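Local coordinates for protein cysteine protease-like VirA (Shigella flexneri, PDB 3EB8) that is a secreted virulence effector required for bacterial entry into epithelial cells and for spread within and between them, at residues E164-L167 with K168-A171. Residues are numbered along the deposited sequence; the frame is centred on the assembly and turned at random.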
loop_
_atom_site.group_PDB
_atom_site.type_symbol
_atom_site.label_atom_id
_atom_site.label_comp_id
_atom_site.label_asym_id
_atom_site.label_seq_id
_atom_site.Cartn_x
_atom_site.Cartn_y
_atom_site.Cartn_z
ATOM N N GLU A 164 14.363 3.542 -0.067
ATOM C CA GLU A 164 13.885 3.934 -1.384
ATOM C C GLU A 164 14.797 3.386 -2.481
ATOM O O GLU A 164 15.997 3.653 -2.506
ATOM C CB GLU A 164 13.711 5.445 -1.522
ATOM C CG GLU A 164 13.314 5.858 -2.936
ATOM C CD GLU A 164 12.616 7.213 -3.020
ATOM O OE1 GLU A 164 11.927 7.456 -4.035
ATOM O OE2 GLU A 164 12.750 8.030 -2.085
ATOM N N ILE A 165 14.221 2.583 -3.359
ATOM C CA ILE A 165 14.910 2.164 -4.556
ATOM C C ILE A 165 14.727 3.246 -5.617
ATOM O O ILE A 165 13.610 3.549 -6.043
ATOM C CB ILE A 165 14.369 0.826 -5.081
ATOM C CG1 ILE A 165 14.490 -0.248 -4.005
ATOM C CG2 ILE A 165 15.102 0.416 -6.357
ATOM C CD1 ILE A 165 14.132 -1.633 -4.470
ATOM N N PRO A 166 15.832 3.847 -6.043
ATOM C CA PRO A 166 15.730 4.945 -7.003
ATOM C C PRO A 166 14.972 4.493 -8.247
ATOM O O PRO A 166 15.241 3.409 -8.765
ATOM C CB PRO A 166 17.192 5.241 -7.345
ATOM C CG PRO A 166 17.960 4.754 -6.155
ATOM C CD PRO A 166 17.216 3.579 -5.620
ATOM N N LEU A 167 14.048 5.326 -8.718
ATOM C CA LEU A 167 13.203 5.007 -9.864
ATOM C C LEU A 167 13.982 4.738 -11.145
ATOM O O LEU A 167 13.602 3.877 -11.941
ATOM C CB LEU A 167 12.161 6.110 -10.088
ATOM C CG LEU A 167 10.934 6.017 -9.175
ATOM C CD1 LEU A 167 10.138 7.326 -9.167
ATOM C CD2 LEU A 167 10.038 4.841 -9.563
ATOM N N LYS A 168 15.063 5.475 -11.351
ATOM C CA LYS A 168 15.891 5.272 -12.532
ATOM C C LYS A 168 16.466 3.846 -12.529
ATOM O O LYS A 168 16.624 3.216 -13.581
ATOM C CB LYS A 168 17.002 6.330 -12.592
ATOM C CG LYS A 168 18.048 6.112 -13.680
ATOM C CD LYS A 168 17.465 6.313 -15.076
ATOM C CE LYS A 168 18.566 6.409 -16.130
ATOM N NZ LYS A 168 19.608 5.355 -15.946
ATOM N N LEU A 169 16.775 3.347 -11.339
ATOM C CA LEU A 169 17.303 2.003 -11.172
ATOM C C LEU A 169 16.226 0.974 -11.457
ATOM O O LEU A 169 16.509 -0.087 -12.014
ATOM C CB LEU A 169 17.823 1.804 -9.753
ATOM C CG LEU A 169 18.220 0.381 -9.384
ATOM C CD1 LEU A 169 19.200 -0.185 -10.408
ATOM C CD2 LEU A 169 18.821 0.359 -7.988
ATOM N N ILE A 170 14.989 1.282 -11.071
ATOM C CA ILE A 170 13.886 0.411 -11.431
ATOM C C ILE A 170 13.719 0.382 -12.952
ATOM O O ILE A 170 13.559 -0.690 -13.546
ATOM C CB ILE A 170 12.563 0.831 -10.785
ATOM C CG1 ILE A 170 12.684 0.875 -9.249
ATOM C CG2 ILE A 170 11.436 -0.082 -11.271
ATOM C CD1 ILE A 170 12.753 -0.464 -8.584
ATOM N N ALA A 171 13.760 1.553 -13.586
ATOM C CA ALA A 171 13.625 1.620 -15.039
ATOM C C ALA A 171 14.755 0.856 -15.736
ATOM O O ALA A 171 14.522 0.167 -16.722
ATOM C CB ALA A 171 13.582 3.070 -15.517
#
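The apolar part of this helix start is carried by I165 and I170, whose side chains cross at about a right angle. The CG2 methyl of I165 packs against I170 CD1 at 3.4 Å, with I170 CG1 next nearest. Beta-branching sets that methyl close to the I165 backbone, and the CG1-CD1 arm of I170, folded over (chi2 -73°) rather than extended, is long enough to reach it. I165 CG2 also lies 4.1 Å from CD2 of buried L169, whose branched end spreads between I165 and helix 194-204 (I200, N204), with F223 alongside. P166 CB and L169 CB stand 4.2 Å apart, and both side chains rest on F205.

With P166 at the N-cap of helix 167-176, I165 is N' and I170 is N4, the pair that defines a hydrophobic staple. The staple ties the end of the short hairpin 157-164 to the first turn, and I170 continues inward onto I158 and I148. Proline is tolerated at the cap: its fixed phi fits the extended entry and its missing N-H costs the helix no bond, though its side chain gives no capping acceptor.

Backbone hydrogen bonds open the helix. P166 O takes two amides, I170 N at 3.1 Å and L169 N, weakly, at 3.0 Å (N-H...O 125°). A171 N bonds to L167 O at 2.9 Å, and small A171 fits against I148. Exposed K168 bends its chain to salt-bridge D172.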